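Local coordinates for protein bile salt hydrolase/transferase (Clostridium perfringens, PDB 2BJF) that hydrolyses the amide bond of glycine- and taurine-conjugated bile salts, releasing free bile acids, and also acts as a bile acid amine N-acyltransferase, at residues F26-K38 / E307-Y319. Residues are numbered along the deposited sequence; the frame is centred on the assembly and turned at random.
With DXC ((3alpha,5beta,12alpha)-3,12-dihydroxycholan-24-oic acid), chain B.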
loop_
_atom_site.group_PDB
_atom_site.type_symbol
_atom_site.label_atom_id
_atom_site.label_comp_id
_atom_site.label_asym_id
_atom_site.label_seq_id
_atom_site.Cartn_x
_atom_site.Cartn_y
_atom_site.Cartn_z
ATOM N N PHE A 26 -31.349 -11.457 -7.963
ATOM C CA PHE A 26 -31.622 -12.721 -8.652
ATOM C C PHE A 26 -32.932 -13.376 -8.205
ATOM O O PHE A 26 -33.046 -14.603 -8.164
ATOM C CB PHE A 26 -30.413 -13.685 -8.613
ATOM C CG PHE A 26 -29.998 -14.135 -7.232
ATOM C CD1 PHE A 26 -30.315 -15.414 -6.780
ATOM C CD2 PHE A 26 -29.245 -13.305 -6.405
ATOM C CE1 PHE A 26 -29.913 -15.849 -5.518
ATOM C CE2 PHE A 26 -28.843 -13.727 -5.138
ATOM C CZ PHE A 26 -29.177 -15.003 -4.694
ATOM N N ASN A 27 -33.923 -12.534 -7.904
ATOM C CA ASN A 27 -35.235 -12.977 -7.418
ATOM C C ASN A 27 -35.105 -14.004 -6.295
ATOM O O ASN A 27 -35.795 -15.028 -6.283
ATOM C CB ASN A 27 -36.091 -13.529 -8.566
ATOM C CG ASN A 27 -36.431 -12.476 -9.605
ATOM O OD1 ASN A 27 -36.637 -11.304 -9.284
ATOM N ND2 ASN A 27 -36.504 -12.896 -10.863
ATOM N N GLN A 28 -34.208 -13.714 -5.359
ATOM C CA GLN A 28 -33.853 -14.663 -4.313
ATOM C C GLN A 28 -34.912 -14.809 -3.229
ATOM O O GLN A 28 -35.635 -13.863 -2.903
ATOM C CB GLN A 28 -32.498 -14.320 -3.680
ATOM C CG GLN A 28 -32.394 -12.931 -3.058
ATOM C CD GLN A 28 -31.766 -11.906 -3.986
ATOM O OE1 GLN A 28 -32.116 -11.809 -5.163
ATOM N NE2 GLN A 28 -30.832 -11.127 -3.451
ATOM N N SER A 29 -34.993 -16.021 -2.694
ATOM C CA SER A 29 -35.745 -16.312 -1.486
ATOM C C SER A 29 -34.969 -17.382 -0.732
ATOM O O SER A 29 -34.045 -17.990 -1.283
ATOM C CB SER A 29 -37.155 -16.803 -1.826
ATOM O OG SER A 29 -37.116 -18.030 -2.532
ATOM N N ILE A 30 -35.323 -17.595 0.529
ATOM C CA ILE A 30 -34.739 -18.684 1.295
ATOM C C ILE A 30 -35.585 -19.926 1.024
ATOM O O ILE A 30 -36.788 -19.945 1.303
ATOM C CB ILE A 30 -34.644 -18.364 2.808
ATOM C CG1 ILE A 30 -33.803 -17.103 3.054
ATOM C CG2 ILE A 30 -34.021 -19.533 3.559
ATOM C CD1 ILE A 30 -34.570 -15.791 2.930
ATOM N N ILE A 31 -34.946 -20.945 0.457
ATOM C CA ILE A 31 -35.638 -22.132 -0.045
ATOM C C ILE A 31 -35.374 -23.353 0.830
ATOM O O ILE A 31 -34.221 -23.690 1.112
ATOM C CB ILE A 31 -35.225 -22.444 -1.511
ATOM C CG1 ILE A 31 -35.511 -21.244 -2.423
ATOM C CG2 ILE A 31 -35.928 -23.701 -2.032
ATOM C CD1 ILE A 31 -34.886 -21.356 -3.803
ATOM N N PHE A 32 -36.456 -24.002 1.254
ATOM C CA PHE A 32 -36.388 -25.272 1.969
ATOM C C PHE A 32 -36.885 -26.402 1.073
ATOM O O PHE A 32 -37.976 -26.317 0.503
ATOM C CB PHE A 32 -37.218 -25.222 3.260
ATOM C CG PHE A 32 -37.363 -26.558 3.944
ATOM C CD1 PHE A 32 -36.345 -27.055 4.753
ATOM C CD2 PHE A 32 -38.518 -27.322 3.776
ATOM C CE1 PHE A 32 -36.470 -28.290 5.385
ATOM C CE2 PHE A 32 -38.652 -28.561 4.403
ATOM C CZ PHE A 32 -37.626 -29.045 5.210
ATOM N N ILE A 33 -36.075 -27.452 0.957
ATOM C CA ILE A 33 -36.459 -28.655 0.221
ATOM C C ILE A 33 -36.402 -29.857 1.165
ATOM O O ILE A 33 -35.351 -30.135 1.744
ATOM C CB ILE A 33 -35.549 -28.914 -1.013
ATOM C CG1 ILE A 33 -35.404 -27.647 -1.867
ATOM C CG2 ILE A 33 -36.098 -30.071 -1.848
ATOM C CD1 ILE A 33 -34.377 -27.763 -2.990
ATOM N N PRO A 34 -37.534 -30.570 1.330
ATOM C CA PRO A 34 -37.571 -31.738 2.212
ATOM C C PRO A 34 -36.868 -32.955 1.603
ATOM O O PRO A 34 -36.440 -32.909 0.447
ATOM C CB PRO A 34 -39.071 -32.009 2.365
ATOM C CG PRO A 34 -39.671 -31.498 1.107
ATOM C CD PRO A 34 -38.844 -30.309 0.704
ATOM N N ARG A 35 -36.755 -34.025 2.390
ATOM C CA ARG A 35 -36.193 -35.295 1.925
ATOM C C ARG A 35 -37.061 -35.903 0.831
ATOM O O ARG A 35 -38.271 -35.649 0.779
ATOM C CB ARG A 35 -36.112 -36.303 3.073
ATOM C CG ARG A 35 -35.237 -35.910 4.245
ATOM C CD ARG A 35 -35.647 -36.719 5.465
ATOM N NE ARG A 35 -34.839 -36.424 6.645
ATOM C CZ ARG A 35 -35.170 -36.768 7.887
ATOM N NH1 ARG A 35 -36.304 -37.417 8.128
ATOM N NH2 ARG A 35 -34.366 -36.458 8.896
ATOM N N ASN A 36 -36.441 -36.706 -0.034
ATOM C CA ASN A 36 -37.149 -37.467 -1.071
ATOM C C ASN A 36 -37.989 -36.596 -2.020
ATOM O O ASN A 36 -39.042 -37.018 -2.505
ATOM C CB ASN A 36 -37.996 -38.581 -0.429
ATOM C CG ASN A 36 -38.423 -39.649 -1.423
ATOM O OD1 ASN A 36 -39.614 -39.931 -1.568
ATOM N ND2 ASN A 36 -37.456 -40.248 -2.111
ATOM N N PHE A 37 -37.513 -35.379 -2.278
ATOM C CA PHE A 37 -38.194 -34.471 -3.202
ATOM C C PHE A 37 -37.527 -34.482 -4.571
ATOM O O PHE A 37 -36.329 -34.216 -4.692
ATOM C CB PHE A 37 -38.260 -33.042 -2.650
ATOM C CG PHE A 37 -39.135 -32.123 -3.461
ATOM C CD1 PHE A 37 -40.498 -32.023 -3.191
ATOM C CD2 PHE A 37 -38.603 -31.370 -4.504
ATOM C CE1 PHE A 37 -41.315 -31.182 -3.944
ATOM C CE2 PHE A 37 -39.412 -30.530 -5.264
ATOM C CZ PHE A 37 -40.770 -30.434 -4.981
ATOM N N LYS A 38 -38.319 -34.787 -5.595
ATOM C CA LYS A 38 -37.826 -34.874 -6.964
ATOM C C LYS A 38 -37.859 -33.511 -7.655
ATOM O O LYS A 38 -38.929 -32.935 -7.875
ATOM C CB LYS A 38 -38.630 -35.918 -7.750
ATOM C CG LYS A 38 -38.184 -36.120 -9.197
ATOM C CD LYS A 38 -38.863 -37.330 -9.849
ATOM C CE LYS A 38 -40.388 -37.222 -9.872
ATOM N NZ LYS A 38 -40.884 -36.053 -10.653
ATOM N N GLU A 307 -39.149 -27.142 10.371
ATOM C CA GLU A 307 -39.945 -27.601 9.232
ATOM C C GLU A 307 -40.043 -29.125 9.202
ATOM O O GLU A 307 -39.283 -29.821 9.881
ATOM C CB GLU A 307 -39.352 -27.088 7.912
ATOM C CG GLU A 307 -39.199 -25.566 7.813
ATOM C CD GLU A 307 -40.519 -24.810 7.897
ATOM O OE1 GLU A 307 -41.551 -25.321 7.406
ATOM O OE2 GLU A 307 -40.520 -23.692 8.454
ATOM N N ASN A 308 -40.989 -29.640 8.420
ATOM C CA ASN A 308 -41.107 -31.081 8.223
ATOM C C ASN A 308 -40.084 -31.566 7.205
ATOM O O ASN A 308 -40.219 -31.314 6.005
ATOM C CB ASN A 308 -42.524 -31.472 7.788
ATOM C CG ASN A 308 -42.785 -32.969 7.913
ATOM O OD1 ASN A 308 -41.893 -33.746 8.264
ATOM N ND2 ASN A 308 -44.016 -33.379 7.627
ATOM N N LEU A 309 -39.064 -32.264 7.695
ATOM C CA LEU A 309 -38.031 -32.824 6.825
ATOM C C LEU A 309 -38.589 -33.947 5.950
ATOM O O LEU A 309 -38.019 -34.267 4.908
ATOM C CB LEU A 309 -36.822 -33.310 7.635
ATOM C CG LEU A 309 -36.134 -32.343 8.613
ATOM C CD1 LEU A 309 -34.856 -32.968 9.156
ATOM C CD2 LEU A 309 -35.835 -30.975 7.997
ATOM N N ASP A 310 -39.709 -34.529 6.382
ATOM C CA ASP A 310 -40.415 -35.558 5.617
ATOM C C ASP A 310 -41.598 -34.979 4.830
ATOM O O ASP A 310 -42.515 -35.711 4.443
ATOM C CB ASP A 310 -40.900 -36.680 6.544
ATOM C CG ASP A 310 -39.757 -37.449 7.187
ATOM O OD1 ASP A 310 -38.759 -37.749 6.495
ATOM O OD2 ASP A 310 -39.867 -37.767 8.390
ATOM N N GLY A 311 -41.565 -33.668 4.591
ATOM C CA GLY A 311 -42.617 -32.972 3.844
ATOM C C GLY A 311 -42.651 -33.326 2.367
ATOM O O GLY A 311 -41.783 -34.048 1.873
ATOM N N ASN A 312 -43.652 -32.805 1.661
ATOM C CA ASN A 312 -43.868 -33.145 0.250
ATOM C C ASN A 312 -43.758 -31.965 -0.725
ATOM O O ASN A 312 -43.952 -32.132 -1.932
ATOM C CB ASN A 312 -45.213 -33.870 0.071
ATOM C CG ASN A 312 -46.409 -33.030 0.516
ATOM O OD1 ASN A 312 -46.328 -31.806 0.632
ATOM N ND2 ASN A 312 -47.533 -33.697 0.756
ATOM N N GLU A 313 -43.445 -30.784 -0.197
ATOM C CA GLU A 313 -43.390 -29.565 -1.002
ATOM C C GLU A 313 -42.167 -28.718 -0.682
ATOM O O GLU A 313 -41.664 -28.738 0.443
ATOM C CB GLU A 313 -44.637 -28.711 -0.764
ATOM C CG GLU A 313 -45.912 -29.198 -1.436
ATOM C CD GLU A 313 -47.079 -28.239 -1.234
ATOM O OE1 GLU A 313 -46.970 -27.318 -0.391
ATOM O OE2 GLU A 313 -48.110 -28.406 -1.919
ATOM N N ILE A 314 -41.702 -27.972 -1.680
ATOM C CA ILE A 314 -40.728 -26.910 -1.455
ATOM C C ILE A 314 -41.419 -25.775 -0.695
ATOM O O ILE A 314 -42.555 -25.409 -1.012
ATOM C CB ILE A 314 -40.123 -26.385 -2.787
ATOM C CG1 ILE A 314 -39.172 -27.429 -3.389
ATOM C CG2 ILE A 314 -39.394 -25.052 -2.577
ATOM C CD1 ILE A 314 -38.611 -27.057 -4.759
ATOM N N LYS A 315 -40.738 -25.252 0.321
ATOM C CA LYS A 315 -41.218 -24.112 1.096
ATOM C C LYS A 315 -40.241 -22.951 0.937
ATOM O O LYS A 315 -39.031 -23.135 1.076
ATOM C CB LYS A 315 -41.361 -24.498 2.576
ATOM C CG LYS A 315 -41.701 -23.349 3.527
ATOM C CD LYS A 315 -43.161 -22.934 3.430
ATOM C CE LYS A 315 -43.425 -21.666 4.228
ATOM N NZ LYS A 315 -44.878 -21.338 4.292
ATOM N N THR A 316 -40.766 -21.765 0.636
ATOM C CA THR A 316 -39.926 -20.571 0.512
ATOM C C THR A 316 -40.275 -19.522 1.563
ATOM O O THR A 316 -41.423 -19.426 2.005
ATOM C CB THR A 316 -40.008 -19.924 -0.896
ATOM O OG1 THR A 316 -41.314 -19.372 -1.107
ATOM C CG2 THR A 316 -39.688 -20.939 -1.992
ATOM N N TYR A 317 -39.267 -18.748 1.957
ATOM C CA TYR A 317 -39.445 -17.612 2.856
ATOM C C TYR A 317 -38.948 -16.330 2.191
ATOM O O TYR A 317 -37.913 -16.330 1.519
ATOM C CB TYR A 317 -38.734 -17.856 4.191
ATOM C CG TYR A 317 -39.475 -18.814 5.104
ATOM C CD1 TYR A 317 -40.519 -18.366 5.912
ATOM C CD2 TYR A 317 -39.135 -20.165 5.156
ATOM C CE1 TYR A 317 -41.211 -19.240 6.750
ATOM C CE2 TYR A 317 -39.817 -21.048 5.992
ATOM C CZ TYR A 317 -40.852 -20.578 6.787
ATOM O OH TYR A 317 -41.535 -21.442 7.612
ATOM N N LYS A 318 -39.695 -15.244 2.386
ATOM C CA LYS A 318 -39.446 -13.976 1.698
ATOM C C LYS A 318 -38.151 -13.287 2.133
ATOM O O LYS A 318 -37.886 -13.122 3.325
ATOM C CB LYS A 318 -40.640 -13.027 1.873
ATOM C CG LYS A 318 -40.612 -11.810 0.955
ATOM C CD LYS A 318 -41.775 -10.870 1.228
ATOM C CE LYS A 318 -41.640 -9.586 0.422
ATOM N NZ LYS A 318 -42.757 -8.634 0.683
ATOM N N TYR A 319 -37.361 -12.892 1.136
ATOM C CA TYR A 319 -36.124 -12.137 1.312
ATOM C C TYR A 319 -36.432 -10.776 1.944
ATOM O O TYR A 319 -37.170 -9.973 1.372
ATOM C CB TYR A 319 -35.465 -11.969 -0.059
ATOM C CG TYR A 319 -34.115 -11.287 -0.096
ATOM C CD1 TYR A 319 -32.958 -11.960 0.294
ATOM C CD2 TYR A 319 -33.991 -9.983 -0.572
ATOM C CE1 TYR A 319 -31.709 -11.340 0.234
ATOM C CE2 TYR A 319 -32.751 -9.354 -0.636
ATOM C CZ TYR A 319 -31.616 -10.040 -0.234
ATOM O OH TYR A 319 -30.388 -9.419 -0.296
HETATM C C1 DXC B . -28.523 -16.664 -15.644
HETATM C C2 DXC B . -28.026 -18.026 -15.161
HETATM C C3 DXC B . -29.061 -18.790 -14.317
HETATM C C4 DXC B . -29.658 -17.966 -13.162
HETATM C C5 DXC B . -30.121 -16.607 -13.690
HETATM C C6 DXC B . -29.053 -15.841 -14.474
HETATM C C7 DXC B . -28.451 -20.120 -13.848
HETATM C C8 DXC B . -27.455 -19.974 -12.696
HETATM C C9 DXC B . -27.949 -19.087 -11.551
HETATM C C10 DXC B . -28.590 -17.776 -12.052
HETATM C C11 DXC B . -26.792 -18.688 -10.630
HETATM C C12 DXC B . -27.196 -17.840 -9.421
HETATM C C13 DXC B . -27.891 -16.556 -9.898
HETATM C C14 DXC B . -29.029 -16.868 -10.884
HETATM C C15 DXC B . -25.846 -19.766 -10.099
HETATM C C16 DXC B . -25.153 -19.066 -8.924
HETATM C C17 DXC B . -25.808 -17.681 -8.779
HETATM C C18 DXC B . -30.892 -18.672 -12.600
HETATM C C19 DXC B . -25.663 -17.107 -7.352
HETATM O O1 DXC B . -26.958 -15.645 -10.500
HETATM O O2 DXC B . -27.444 -15.959 -16.269
HETATM C C20 DXC B . -28.149 -18.603 -8.482
HETATM C C21 DXC B . -24.194 -16.839 -6.999
HETATM C C22 DXC B . -23.528 -15.828 -7.937
HETATM C C23 DXC B . -22.334 -15.149 -7.305
HETATM O O3 DXC B . -22.093 -15.321 -6.091
HETATM O O4 DXC B . -21.625 -14.427 -8.038
HETATM C C24 DXC B . -26.490 -15.848 -7.078
HETATM O O HOH W 1 -38.122 -13.408 -1.653
HETATM O O HOH W 2 -40.273 -36.667 2.277
HETATM O O HOH W 3 -40.551 -34.614 -0.579
#
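An antiparallel strand pair at the margin of an antiparallel beta sheet joins Ile30 and Phe32 of strand 29-33 to Tyr317 and Lys315 of strand 315-318, two hydrogen-bonded pairs in which Phe32 N reaches Lys315 O at 2.7 Å. Beyond the ladder the pairing jumps to the Asn308-Gly311 type I turn, where Leu309 O accepts from Arg35 N (2.8 Å). With its CG anti to the backbone N (chi1 171°), Phe32 lays its ring beneath Glu307, whose CB sits over one face, 3.9 Å from the centroid, while Leu309 CD2 and Asn308 O meet the edge. Leu309 also covers a face of the Arg35 guanidinium; in that group's plane, NH1 forms a salt bridge to Asp310 OD1 (3.0 Å), approaching from above the carboxylate plane, and NH2 pairs with Glu73. Ile314 CG1 packs over the Phe37 ring, 4.0 Å from its centroid. Two waters each bridge Arg35 O and Gly311 O. At the other end, Gln28 CG, set between the backbone N and the carbonyl carbon (chi1 58°), lies over the Tyr319 ring, 3.7 Å from the centroid; the bend at chi2 brings NE2 over the same ring near CZ, and OE1 accepts from Phe26 N (2.9 Å). Phe26 in turn offers a ring face to deoxycholate C24. Strand 54-61 flanks strand 29-33 on its other side, leaving sequence-distant 315-318 at the sheet's edge within the chain, in an antiparallel ladder as in the Ntn-hydrolase fold.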